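Local coordinates for NudC domain-containing protein 2 (Mus musculus, PDB 2RH0) that may regulate the LIS1/dynein pathway by stabilising LIS1 together with the Hsp90 chaperone, at residues Thr35-Ile40 / Gly72-Glu77; Gln45-Ala50 / Leu63-Ile68; Arg91-Cys96 / Gln114-Leu119. All blocks are in the same frame, centred on the assembly; numbering follows the deposited sequence.

None is a core contact: each combines buried residues (Thr35 and Ile40; Val49, Leu63 and Thr67; Met115 and Leu119) with more open ones and reaches the second subunit. Contacts 1 and 2 belong to the CS domain, their centres about 18 Å apart. Contact 1 brings the loop before strand 40-44 onto strand 73-77; contact 2 joins the turn leading into strand 48-53 to the loop after strand 56-62. Contact 3, across the chain's centre and centred about 36 to 37 Å away, sets a turn against helix 109-127. Contact 1 is apolar, contact 2 has five hydrogen bonds, and contact 3 combines one hydrogen bond from a side-chain amide with apolar contacts between turn and helix.

Contact 1. Residues Thr35-Ile40 / Gly72-Glu77; sequences TRAQDI and GTWTLE
Ile40 lays its branch methyl over one face of the Trp74 indole: Ile40 CG2 stands 3.7 Å from the centroid of the six-membered ring of Trp74 and only 8° off its normal, a CH-pi contact. Ile40 CB follows, 3.7 Å from Trp74 CH2, while the carbonyl O of Ala37 meets the same CH2 obliquely at 4.0 Å. With chi1 at 71°, Trp74 CG is held between the backbone N and the carbonyl carbon, and the benzo end of the ring meets the 35-40 loop. Leu76, two residues further along the strand, buries the most surface. Its CD2 presses on backbone, 3.4 Å from Ala37 N and 3.6 Å from Thr35 O, and its CD1 lies 4.1 Å from Thr35 CG2. This is the p23-like CS fold, a beta sandwich; here the loop leading into strand 40-44 meets strand 73-77, which itself pairs antiparallel with a strand of the second subunit, whose Val82 packs on both Ile40 and Leu76. With an alanine in place of Trp74, Ile40 would probably lose the ring face its methyl rests on, leaving a gap beside the loop. Within the loop, a side-on salt bridge joins Arg36 and Asp39: NE and NH2 each take one carboxylate oxygen, and Asp39 OD2 also accepts from Arg36 N, which reaches it from the same face as NE.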
ATOM      1  N   THR A  35      -1.868 -21.852  -0.982  1.00 32.97           N
ATOM      2  CA  THR A  35      -0.420 -21.979  -0.939  1.00 30.71           C
ATOM      3  C   THR A  35       0.041 -22.244   0.463  1.00 30.24           C
ATOM      4  O   THR A  35      -0.462 -21.628   1.418  1.00 28.86           O
ATOM      5  CB  THR A  35       0.236 -20.699  -1.459  1.00 32.39           C
ATOM      6  OG1 THR A  35      -0.290 -20.441  -2.764  1.00 32.13           O
ATOM      7  CG2 THR A  35       1.813 -20.837  -1.513  1.00 29.78           C
ATOM      8  N   ARG A  36       1.028 -23.141   0.597  1.00 31.69           N
ATOM      9  CA  ARG A  36       1.576 -23.528   1.888  1.00 31.24           C
ATOM     10  C   ARG A  36       3.051 -23.258   1.840  1.00 29.63           C
ATOM     11  O   ARG A  36       3.652 -23.268   0.760  1.00 27.25           O
ATOM     12  CB  ARG A  36       1.378 -25.022   2.103  1.00 31.64           C
ATOM     13  CG  ARG A  36      -0.059 -25.519   1.939  1.00 39.12           C
ATOM     14  CD  ARG A  36      -0.133 -27.055   1.694  1.00 38.37           C
ATOM     15  NE  ARG A  36       0.521 -27.444   0.436  1.00 43.20           N
ATOM     16  CZ  ARG A  36       0.597 -28.693  -0.032  1.00 46.62           C
ATOM     17  NH1 ARG A  36       0.039 -29.701   0.629  1.00 48.13           N
ATOM     18  NH2 ARG A  36       1.234 -28.941  -1.181  1.00 41.42           N
ATOM     19  N   ALA A  37       3.662 -23.046   2.998  1.00 29.87           N
ATOM     20  CA  ALA A  37       5.116 -22.782   3.060  1.00 28.77           C
ATOM     21  C   ALA A  37       5.942 -23.829   2.328  1.00 28.78           C
ATOM     22  O   ALA A  37       7.014 -23.528   1.712  1.00 28.39           O
ATOM     23  CB  ALA A  37       5.579 -22.639   4.516  1.00 28.93           C
ATOM     24  N   GLN A  38       5.481 -25.073   2.404  1.00 28.83           N
ATOM     25  CA  GLN A  38       6.165 -26.151   1.708  1.00 30.09           C
ATOM     26  C   GLN A  38       6.184 -25.987   0.202  1.00 28.54           C
ATOM     27  O   GLN A  38       7.013 -26.601  -0.457  1.00 28.79           O
ATOM     28  CB  GLN A  38       5.576 -27.516   2.066  1.00 31.84           C
ATOM     29  CG  GLN A  38       4.177 -27.816   1.541  1.00 35.71           C
ATOM     30  CD  GLN A  38       3.701 -29.167   2.018  1.00 33.26           C
ATOM     31  OE1 GLN A  38       3.071 -29.279   3.067  1.00 33.77           O
ATOM     32  NE2 GLN A  38       4.079 -30.211   1.290  1.00 32.15           N
ATOM     33  N   ASP A  39       5.280 -25.168  -0.350  1.00 28.11           N
ATOM     34  CA  ASP A  39       5.199 -24.940  -1.800  1.00 28.96           C
ATOM     35  C   ASP A  39       6.137 -23.848  -2.366  1.00 27.32           C
ATOM     36  O   ASP A  39       6.163 -23.620  -3.560  1.00 27.92           O
ATOM     37  CB  ASP A  39       3.757 -24.541  -2.148  1.00 29.59           C
ATOM     38  CG  ASP A  39       2.752 -25.628  -1.850  1.00 34.54           C
ATOM     39  OD1 ASP A  39       3.096 -26.816  -2.113  1.00 36.94           O
ATOM     40  OD2 ASP A  39       1.629 -25.281  -1.375  1.00 31.32           O
ATOM     41  N   ILE A  40       6.916 -23.209  -1.504  1.00 26.51           N
ATOM     42  CA  ILE A  40       7.722 -22.061  -1.832  1.00 26.25           C
ATOM     43  C   ILE A  40       9.189 -22.443  -2.009  1.00 28.25           C
ATOM     44  O   ILE A  40       9.743 -23.112  -1.144  1.00 28.18           O
ATOM     45  CB  ILE A  40       7.691 -21.012  -0.645  1.00 27.21           C
ATOM     46  CG1 ILE A  40       6.259 -20.549  -0.278  1.00 27.88           C
ATOM     47  CG2 ILE A  40       8.558 -19.777  -0.907  1.00 22.54           C
ATOM     48  CD1 ILE A  40       5.456 -20.095  -1.385  1.00 30.54           C
ATOM     49  N   GLY A  72      18.247 -11.193   4.273  1.00 27.26           N
ATOM     50  CA  GLY A  72      16.984 -11.322   3.508  1.00 28.71           C
ATOM     51  C   GLY A  72      16.047 -12.336   4.113  1.00 28.24           C
ATOM     52  O   GLY A  72      16.478 -13.402   4.538  1.00 28.74           O
ATOM     53  N   THR A  73      14.757 -12.020   4.163  1.00 27.73           N
ATOM     54  CA  THR A  73      13.783 -12.927   4.717  1.00 25.94           C
ATOM     55  C   THR A  73      12.588 -13.040   3.774  1.00 25.10           C
ATOM     56  O   THR A  73      12.340 -12.136   2.966  1.00 23.40           O
ATOM     57  CB  THR A  73      13.248 -12.390   6.052  1.00 27.00           C
ATOM     58  OG1 THR A  73      12.702 -11.095   5.832  1.00 30.23           O
ATOM     59  CG2 THR A  73      14.379 -12.275   7.114  1.00 29.42           C
ATOM     60  N   TRP A  74      11.907 -14.178   3.828  1.00 22.67           N
ATOM     61  CA  TRP A  74      10.652 -14.354   3.128  1.00 23.55           C
ATOM     62  C   TRP A  74       9.742 -14.994   4.137  1.00 26.22           C
ATOM     63  O   TRP A  74      10.195 -15.811   4.957  1.00 24.71           O
ATOM     64  CB  TRP A  74      10.795 -15.210   1.860  1.00 22.27           C
ATOM     65  CG  TRP A  74      11.054 -16.662   2.012  1.00 24.40           C
ATOM     66  CD1 TRP A  74      12.269 -17.315   1.822  1.00 21.81           C
ATOM     67  CD2 TRP A  74      10.087 -17.708   2.290  1.00 22.17           C
ATOM     68  NE1 TRP A  74      12.110 -18.657   2.005  1.00 23.47           N
ATOM     69  CE2 TRP A  74      10.787 -18.931   2.274  1.00 26.76           C
ATOM     70  CE3 TRP A  74       8.706 -17.718   2.544  1.00 27.76           C
ATOM     71  CZ2 TRP A  74      10.167 -20.144   2.540  1.00 26.04           C
ATOM     72  CZ3 TRP A  74       8.091 -18.926   2.827  1.00 25.42           C
ATOM     73  CH2 TRP A  74       8.814 -20.117   2.812  1.00 24.01           C
ATOM     74  N   THR A  75       8.474 -14.613   4.107  1.00 25.87           N
ATOM     75  CA  THR A  75       7.464 -15.225   4.965  1.00 27.24           C
ATOM     76  C   THR A  75       6.166 -15.322   4.158  1.00 28.22           C
ATOM     77  O   THR A  75       5.912 -14.475   3.284  1.00 27.61           O
ATOM     78  CB  THR A  75       7.262 -14.426   6.287  1.00 29.12           C
ATOM     79  OG1 THR A  75       6.410 -13.329   6.066  1.00 42.47           O
ATOM     80  CG2 THR A  75       8.578 -13.896   6.824  1.00 29.00           C
ATOM     81  N   LEU A  76       5.388 -16.377   4.387  1.00 26.94           N
ATOM     82  CA  LEU A  76       4.083 -16.543   3.771  1.00 27.47           C
ATOM     83  C   LEU A  76       3.047 -15.996   4.740  1.00 30.95           C
ATOM     84  O   LEU A  76       3.018 -16.380   5.913  1.00 30.39           O
ATOM     85  CB  LEU A  76       3.822 -18.020   3.486  1.00 28.13           C
ATOM     86  CG  LEU A  76       2.510 -18.400   2.789  1.00 29.98           C
ATOM     87  CD1 LEU A  76       2.439 -17.906   1.343  1.00 24.67           C
ATOM     88  CD2 LEU A  76       2.328 -19.889   2.851  1.00 25.43           C
ATOM     89  N   GLU A  77       2.182 -15.104   4.271  1.00 34.06           N
ATOM     90  CA  GLU A  77       1.217 -14.462   5.151  1.00 39.66           C
ATOM     91  C   GLU A  77      -0.225 -14.660   4.674  1.00 39.37           C
ATOM     92  O   GLU A  77      -0.511 -14.425   3.510  1.00 35.51           O
ATOM     93  CB  GLU A  77       1.469 -12.950   5.166  1.00 42.03           C
ATOM     94  CG  GLU A  77       2.913 -12.483   5.332  1.00 51.28           C
ATOM     95  CD  GLU A  77       3.409 -12.497   6.768  1.00 63.48           C
ATOM     96  OE1 GLU A  77       2.724 -13.050   7.666  1.00 72.64           O
ATOM     97  OE2 GLU A  77       4.508 -11.941   6.989  1.00 70.38           O
TER

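Contact 2. Residues Gln45-Ala50 / Leu63-Ile68; sequences QSRHVA and LFDSTI
Ser46 and Thr67 bring their CA atoms to 4.8 Å, and Arg47 and Leu63 theirs to 4.9 Å, with backbone hydrogen bonds from Thr67 N to Ser46 O and from Leu63 N to Arg47 O. The Ser46 carbonyl is gripped twice, since Thr67 OG1 also donates to Ser46 O at 2.8 Å, from above the carbonyl plane. In return Ser46 OG, anti to its own backbone N (chi1 -180°), donates to Thr67 O at 2.8 Å, in the carbonyl plane. Arg47 bends at chi2 and folds along the loop: its NE gives a hydrogen bond of 2.8 Å to Leu63 O, which lies at the guanidinium edge, while Asp65 CA covers one face. Leu63 CD2 packs on Val49 CG1 at 3.7 Å, the two side chains crossing at about a right angle. The Asp65 carboxylate is salt-bridged to Lys90 of the second subunit, whose Trp97 packs on Asp65 and Thr67; the buried carbonyl O of Asp65 has no polar partner in the model. Reciprocal hydrogen bonds at Ser46 and Thr67, with the Arg47 side chain bound further along, thus fasten the loop after strand 56-62 to the turn that leads into strand 48-53 in this CS domain.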
ATOM      1  N   GLN A  45      19.864 -13.745  -2.887  1.00 34.00           N
ATOM      2  CA  GLN A  45      21.306 -13.536  -2.930  1.00 35.73           C
ATOM      3  C   GLN A  45      21.514 -12.051  -2.909  1.00 35.04           C
ATOM      4  O   GLN A  45      20.545 -11.293  -3.032  1.00 32.80           O
ATOM      5  CB  GLN A  45      21.909 -14.134  -4.182  1.00 35.17           C
ATOM      6  CG  GLN A  45      21.737 -15.634  -4.260  1.00 43.99           C
ATOM      7  CD  GLN A  45      21.528 -16.132  -5.684  1.00 52.18           C
ATOM      8  OE1 GLN A  45      22.385 -16.802  -6.240  1.00 65.25           O
ATOM      9  NE2 GLN A  45      20.372 -15.810  -6.275  1.00 60.54           N
ATOM     10  N   SER A  46      22.771 -11.637  -2.766  1.00 33.05           N
ATOM     11  CA  SER A  46      23.080 -10.226  -2.642  1.00 34.41           C
ATOM     12  C   SER A  46      22.533  -9.367  -3.790  1.00 32.35           C
ATOM     13  O   SER A  46      22.063  -8.267  -3.551  1.00 33.60           O
ATOM     14  CB  SER A  46      24.577 -10.002  -2.515  1.00 36.25           C
ATOM     15  OG  SER A  46      24.811  -8.619  -2.389  1.00 41.10           O
ATOM     16  N   ARG A  47      22.559  -9.892  -5.008  1.00 30.51           N
ATOM     17  CA  ARG A  47      22.141  -9.138  -6.165  1.00 32.49           C
ATOM     18  C   ARG A  47      21.142  -9.870  -7.048  1.00 30.74           C
ATOM     19  O   ARG A  47      20.831  -9.424  -8.141  1.00 29.88           O
ATOM     20  CB  ARG A  47      23.402  -8.766  -6.927  1.00 35.84           C
ATOM     21  CG  ARG A  47      23.256  -7.708  -7.954  1.00 47.48           C
ATOM     22  CD  ARG A  47      22.885  -6.355  -7.398  1.00 54.10           C
ATOM     23  NE  ARG A  47      22.727  -5.422  -8.511  1.00 54.49           N
ATOM     24  CZ  ARG A  47      23.661  -4.572  -8.922  1.00 56.25           C
ATOM     25  NH1 ARG A  47      24.842  -4.490  -8.293  1.00 51.51           N
ATOM     26  NH2 ARG A  47      23.391  -3.780  -9.959  1.00 61.28           N
ATOM     27  N   HIS A  48      20.597 -10.977  -6.550  1.00 28.94           N
ATOM     28  CA  HIS A  48      19.600 -11.773  -7.279  1.00 29.10           C
ATOM     29  C   HIS A  48      18.579 -12.352  -6.357  1.00 28.38           C
ATOM     30  O   HIS A  48      18.875 -12.664  -5.187  1.00 28.66           O
ATOM     31  CB  HIS A  48      20.280 -12.945  -7.946  1.00 33.32           C
ATOM     32  CG  HIS A  48      21.147 -12.544  -9.084  1.00 34.68           C
ATOM     33  ND1 HIS A  48      22.473 -12.218  -8.922  1.00 35.40           N
ATOM     34  CD2 HIS A  48      20.869 -12.395 -10.398  1.00 36.94           C
ATOM     35  CE1 HIS A  48      22.968 -11.872 -10.096  1.00 35.46           C
ATOM     36  NE2 HIS A  48      22.018 -11.965 -11.005  1.00 37.77           N
ATOM     37  N   VAL A  49      17.381 -12.490  -6.900  1.00 27.08           N
ATOM     38  CA  VAL A  49      16.248 -13.076  -6.200  1.00 26.95           C
ATOM     39  C   VAL A  49      15.522 -14.023  -7.136  1.00 27.29           C
ATOM     40  O   VAL A  49      15.575 -13.854  -8.359  1.00 28.32           O
ATOM     41  CB  VAL A  49      15.232 -12.014  -5.659  1.00 28.75           C
ATOM     42  CG1 VAL A  49      15.888 -11.175  -4.550  1.00 31.18           C
ATOM     43  CG2 VAL A  49      14.671 -11.103  -6.799  1.00 24.57           C
ATOM     44  N   ALA A  50      14.828 -15.003  -6.543  1.00 25.81           N
ATOM     45  CA  ALA A  50      14.070 -16.012  -7.288  1.00 27.97           C
ATOM     46  C   ALA A  50      12.991 -16.548  -6.406  1.00 27.58           C
ATOM     47  O   ALA A  50      13.249 -16.889  -5.258  1.00 30.79           O
ATOM     48  CB  ALA A  50      14.979 -17.169  -7.763  1.00 27.59           C
ATOM     49  N   LEU A  63      18.814  -7.890  -8.949  1.00 28.38           N
ATOM     50  CA  LEU A  63      18.291  -6.773  -8.159  1.00 28.91           C
ATOM     51  C   LEU A  63      18.854  -5.452  -8.656  1.00 28.67           C
ATOM     52  O   LEU A  63      19.966  -5.401  -9.175  1.00 30.22           O
ATOM     53  CB  LEU A  63      18.620  -6.953  -6.678  1.00 27.43           C
ATOM     54  CG  LEU A  63      17.889  -8.060  -5.934  1.00 25.68           C
ATOM     55  CD1 LEU A  63      18.552  -8.260  -4.607  1.00 20.92           C
ATOM     56  CD2 LEU A  63      16.380  -7.695  -5.764  1.00 21.87           C
ATOM     57  N   PHE A  64      18.087  -4.384  -8.498  1.00 28.07           N
ATOM     58  CA  PHE A  64      18.534  -3.057  -8.916  1.00 27.70           C
ATOM     59  C   PHE A  64      19.841  -2.660  -8.264  1.00 27.65           C
ATOM     60  O   PHE A  64      20.621  -1.950  -8.865  1.00 32.14           O
ATOM     61  CB  PHE A  64      17.466  -2.008  -8.614  1.00 29.51           C
ATOM     62  CG  PHE A  64      17.906  -0.575  -8.891  1.00 28.28           C
ATOM     63  CD1 PHE A  64      17.846  -0.051 -10.161  1.00 28.40           C
ATOM     64  CD2 PHE A  64      18.359   0.239  -7.858  1.00 31.16           C
ATOM     65  CE1 PHE A  64      18.225   1.234 -10.409  1.00 31.65           C
ATOM     66  CE2 PHE A  64      18.747   1.540  -8.103  1.00 31.67           C
ATOM     67  CZ  PHE A  64      18.665   2.036  -9.393  1.00 34.11           C
ATOM     68  N   ASP A  65      20.079  -3.092  -7.033  1.00 27.50           N
ATOM     69  CA  ASP A  65      21.337  -2.796  -6.353  1.00 29.41           C
ATOM     70  C   ASP A  65      21.594  -3.902  -5.315  1.00 30.04           C
ATOM     71  O   ASP A  65      20.788  -4.810  -5.146  1.00 28.41           O
ATOM     72  CB  ASP A  65      21.262  -1.399  -5.729  1.00 30.50           C
ATOM     73  CG  ASP A  65      22.621  -0.704  -5.587  1.00 37.79           C
ATOM     74  OD1 ASP A  65      23.688  -1.362  -5.674  1.00 33.46           O
ATOM     75  OD2 ASP A  65      22.599   0.534  -5.371  1.00 39.16           O
ATOM     76  N   SER A  66      22.698  -3.824  -4.593  1.00 28.49           N
ATOM     77  CA  SER A  66      23.073  -4.912  -3.728  1.00 30.45           C
ATOM     78  C   SER A  66      22.425  -4.846  -2.364  1.00 29.63           C
ATOM     79  O   SER A  66      22.110  -3.776  -1.844  1.00 27.50           O
ATOM     80  CB  SER A  66      24.613  -4.964  -3.589  1.00 31.16           C
ATOM     81  OG  SER A  66      25.076  -3.772  -3.009  1.00 37.48           O
ATOM     82  N   THR A  67      22.221  -6.028  -1.795  1.00 28.21           N
ATOM     83  CA  THR A  67      21.587  -6.200  -0.516  1.00 29.00           C
ATOM     84  C   THR A  67      22.499  -7.090   0.346  1.00 30.19           C
ATOM     85  O   THR A  67      23.441  -7.693  -0.158  1.00 31.10           O
ATOM     86  CB  THR A  67      20.166  -6.861  -0.704  1.00 28.34           C
ATOM     87  OG1 THR A  67      20.292  -8.150  -1.324  1.00 29.45           O
ATOM     88  CG2 THR A  67      19.299  -6.004  -1.587  1.00 26.08           C
ATOM     89  N   ILE A  68      22.251  -7.115   1.650  1.00 31.64           N
ATOM     90  CA  ILE A  68      23.021  -7.958   2.545  1.00 31.96           C
ATOM     91  C   ILE A  68      22.305  -9.306   2.579  1.00 32.14           C
ATOM     92  O   ILE A  68      21.247  -9.443   3.244  1.00 32.33           O
ATOM     93  CB  ILE A  68      23.109  -7.370   3.936  1.00 30.97           C
ATOM     94  CG1 ILE A  68      23.728  -5.973   3.882  1.00 33.77           C
ATOM     95  CG2 ILE A  68      23.953  -8.320   4.832  1.00 29.83           C
ATOM     96  CD1 ILE A  68      23.604  -5.229   5.191  1.00 37.83           C
TER

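Contact 3. Residues Arg91-Cys96 / Gln114-Leu119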
ATOM      1  N   ARG A  91     -15.537  15.491  -5.533  1.00 45.09           N
ATOM      2  CA  ARG A  91     -14.366  14.799  -6.106  1.00 47.21           C
ATOM      3  C   ARG A  91     -13.265  15.712  -6.711  1.00 45.29           C
ATOM      4  O   ARG A  91     -12.651  15.363  -7.711  1.00 42.87           O
ATOM      5  CB  ARG A  91     -14.875  13.826  -7.185  1.00 45.97           C
ATOM      6  CG  ARG A  91     -15.785  12.781  -6.625  1.00 49.41           C
ATOM      7  CD  ARG A  91     -16.534  11.954  -7.650  1.00 54.97           C
ATOM      8  NE  ARG A  91     -17.937  12.017  -7.243  1.00 68.66           N
ATOM      9  CZ  ARG A  91     -18.978  12.335  -8.013  1.00 74.08           C
ATOM     10  NH1 ARG A  91     -18.830  12.506  -9.318  1.00 78.17           N
ATOM     11  NH2 ARG A  91     -20.202  12.404  -7.480  1.00 76.51           N
ATOM     12  N   ASP A  92     -13.031  16.876  -6.115  1.00 46.16           N
ATOM     13  CA  ASP A  92     -11.965  17.785  -6.554  1.00 48.60           C
ATOM     14  C   ASP A  92     -10.661  17.427  -5.810  1.00 48.39           C
ATOM     15  O   ASP A  92     -10.714  16.761  -4.757  1.00 47.68           O
ATOM     16  CB  ASP A  92     -12.347  19.235  -6.229  1.00 50.31           C
ATOM     17  CG  ASP A  92     -13.691  19.645  -6.835  1.00 62.24           C
ATOM     18  OD1 ASP A  92     -14.017  19.193  -7.969  1.00 64.80           O
ATOM     19  OD2 ASP A  92     -14.416  20.432  -6.172  1.00 73.61           O
ATOM     20  N   ALA A  93      -9.506  17.880  -6.306  1.00 46.98           N
ATOM     21  CA  ALA A  93      -8.252  17.692  -5.538  1.00 47.45           C
ATOM     22  C   ALA A  93      -8.333  18.420  -4.173  1.00 46.57           C
ATOM     23  O   ALA A  93      -7.606  18.066  -3.228  1.00 46.86           O
ATOM     24  CB  ALA A  93      -6.999  18.127  -6.337  1.00 45.21           C
ATOM     25  N   ALA A  94      -9.216  19.428  -4.090  1.00 45.51           N
ATOM     26  CA  ALA A  94      -9.516  20.162  -2.838  1.00 47.93           C
ATOM     27  C   ALA A  94     -10.440  19.390  -1.875  1.00 49.31           C
ATOM     28  O   ALA A  94     -10.755  19.897  -0.799  1.00 51.42           O
ATOM     29  CB  ALA A  94     -10.144  21.509  -3.143  1.00 47.24           C
ATOM     30  N   ASN A  95     -10.904  18.205  -2.283  1.00 47.37           N
ATOM     31  CA  ASN A  95     -11.644  17.286  -1.408  1.00 44.97           C
ATOM     32  C   ASN A  95     -10.738  16.115  -1.022  1.00 40.76           C
ATOM     33  O   ASN A  95     -11.076  14.953  -1.144  1.00 39.60           O
ATOM     34  CB  ASN A  95     -12.882  16.779  -2.115  1.00 45.36           C
ATOM     35  CG  ASN A  95     -13.802  17.902  -2.546  1.00 51.10           C
ATOM     36  OD1 ASN A  95     -14.005  18.122  -3.747  1.00 49.34           O
ATOM     37  ND2 ASN A  95     -14.362  18.636  -1.568  1.00 53.40           N
ATOM     38  N   CYS A  96      -9.550  16.449  -0.576  1.00 37.49           N
ATOM     39  CA  CYS A  96      -8.637  15.458  -0.095  1.00 34.80           C
ATOM     40  C   CYS A  96      -9.010  15.204   1.370  1.00 32.41           C
ATOM     41  O   CYS A  96      -8.914  16.112   2.184  1.00 33.51           O
ATOM     42  CB  CYS A  96      -7.248  16.002  -0.211  1.00 34.96           C
ATOM     43  SG  CYS A  96      -6.018  14.825   0.340  1.00 36.24           S
ATOM     44  N   GLN A 114       1.447  13.958   1.265  1.00 24.13           N
ATOM     45  CA  GLN A 114       1.627  12.952   0.220  1.00 24.68           C
ATOM     46  C   GLN A 114       0.309  12.693  -0.493  1.00 27.24           C
ATOM     47  O   GLN A 114       0.263  12.604  -1.709  1.00 26.54           O
ATOM     48  CB  GLN A 114       2.110  11.646   0.781  1.00 24.30           C
ATOM     49  CG  GLN A 114       3.587  11.606   1.263  1.00 24.51           C
ATOM     50  CD  GLN A 114       3.891  10.348   2.041  1.00 28.41           C
ATOM     51  OE1 GLN A 114       3.508  10.250   3.200  1.00 29.39           O
ATOM     52  NE2 GLN A 114       4.608   9.365   1.419  1.00 26.41           N
HETATM   53  N   MSE A 115      -0.753  12.508   0.284  1.00 26.41           N
HETATM   54  CA  MSE A 115      -2.067  12.267  -0.287  1.00 25.90           C
HETATM   55  C   MSE A 115      -2.509  13.394  -1.163  1.00 25.87           C
HETATM   56  O   MSE A 115      -2.985  13.156  -2.256  1.00 28.86           O
HETATM   57  CB  MSE A 115      -3.087  11.996   0.827  1.00 26.25           C
HETATM   58  CG  MSE A 115      -2.890  10.646   1.494  1.00 28.24           C
HETATM   59 SE   MSE A 115      -4.170  10.339   2.928  0.75 29.71          SE
HETATM   60  CE  MSE A 115      -3.931   8.473   3.167  1.00 19.63           C
ATOM     61  N   GLN A 116      -2.338  14.632  -0.712  1.00 26.60           N
ATOM     62  CA  GLN A 116      -2.742  15.805  -1.482  1.00 26.54           C
ATOM     63  C   GLN A 116      -1.971  15.924  -2.800  1.00 27.13           C
ATOM     64  O   GLN A 116      -2.531  16.286  -3.831  1.00 26.80           O
ATOM     65  CB  GLN A 116      -2.543  17.080  -0.643  1.00 28.57           C
ATOM     66  CG  GLN A 116      -2.974  18.334  -1.384  1.00 30.94           C
ATOM     67  CD  GLN A 116      -4.473  18.337  -1.669  1.00 34.90           C
ATOM     68  OE1 GLN A 116      -5.261  18.626  -0.795  1.00 35.13           O
ATOM     69  NE2 GLN A 116      -4.859  17.998  -2.894  1.00 29.98           N
ATOM     70  N   ARG A 117      -0.662  15.670  -2.736  1.00 24.48           N
ATOM     71  CA  ARG A 117       0.150  15.673  -3.911  1.00 23.75           C
ATOM     72  C   ARG A 117      -0.294  14.666  -4.943  1.00 23.26           C
ATOM     73  O   ARG A 117      -0.274  14.987  -6.099  1.00 25.35           O
ATOM     74  CB  ARG A 117       1.620  15.424  -3.562  1.00 23.74           C
ATOM     75  CG  ARG A 117       2.272  16.640  -2.985  1.00 28.19           C
ATOM     76  CD  ARG A 117       3.727  16.319  -2.661  1.00 25.51           C
ATOM     77  NE  ARG A 117       4.407  17.538  -2.342  1.00 28.70           N
ATOM     78  CZ  ARG A 117       4.990  18.331  -3.242  1.00 22.71           C
ATOM     79  NH1 ARG A 117       4.974  18.031  -4.507  1.00 28.87           N
ATOM     80  NH2 ARG A 117       5.573  19.440  -2.829  1.00 28.59           N
ATOM     81  N   LYS A 118      -0.720  13.474  -4.547  1.00 22.66           N
ATOM     82  CA  LYS A 118      -1.147  12.467  -5.518  0.50 21.50           C
ATOM     83  C   LYS A 118      -2.467  12.865  -6.179  1.00 24.61           C
ATOM     84  O   LYS A 118      -2.679  12.640  -7.385  1.00 24.93           O
ATOM     85  CB  LYS A 118      -1.253  11.079  -4.875  0.50 23.34           C
ATOM     86  CG  LYS A 118      -1.672   9.950  -5.844  0.50 23.67           C
ATOM     87  CD  LYS A 118      -0.692   9.797  -7.017  0.50 28.11           C
ATOM     88  CE  LYS A 118      -1.043   8.605  -7.909  0.50 30.57           C
ATOM     89  NZ  LYS A 118      -2.446   8.673  -8.423  0.50 27.24           N
ATOM     90  N   LEU A 119      -3.352  13.446  -5.398  1.00 24.26           N
ATOM     91  CA  LEU A 119      -4.630  13.920  -5.918  1.00 25.68           C
ATOM     92  C   LEU A 119      -4.450  15.118  -6.884  1.00 26.62           C
ATOM     93  O   LEU A 119      -5.081  15.169  -7.925  1.00 28.76           O
ATOM     94  CB  LEU A 119      -5.539  14.315  -4.778  1.00 27.98           C
ATOM     95  CG  LEU A 119      -6.484  13.196  -4.310  1.00 33.72           C
ATOM     96  CD1 LEU A 119      -5.801  11.858  -4.136  1.00 31.15           C
ATOM     97  CD2 LEU A 119      -7.163  13.639  -3.096  1.00 28.50           C
TER
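Cys96 and Leu119 make the close apolar part of this contact, Cys96 CB lying 3.7 Å from Leu119 CD2. Cys96 SG, placed anti to the backbone N (chi1 -179°), runs beside the helix backbone and meets CB of Met115, a selenomethionine, at 4.1 Å; the rest of that side chain leads away. Tighter still is the approach of Gln116, whose chain kinks at its second torsion (65°) and brings its amide back over the turn. There Gln116 NE2 donates to Ala93 O at 2.8 Å, a nearly straight bond (169°) with the acceptor in the amide plane of Gln116, though the donor stands above the carbonyl plane of Ala93. The other end of the same amide, OE1, rests 3.3 Å from Cys96 CB, so one side chain engages both the turn and the residue after it. Ala93 CB touches the helix more loosely, 3.9 Å from Leu119 O and 4.4 Å from Leu119 CB. The far side of the type I turn from Asp92 to Asn95 is the solvent side: Asp92 and Ala94 are exposed, and both turn their CB away from the helix. Inside the turn, Asn95 OD1 accepts from Asp92 N on a lone pair in its carbonyl plane. In the fold, this loop between strands 81-87 and 104-106 lies on the middle of helix 109-127, with Lys88 touching Leu119, while Gln20 of the second subunit packs on Met115 and Val9 of that subunit on Gln114.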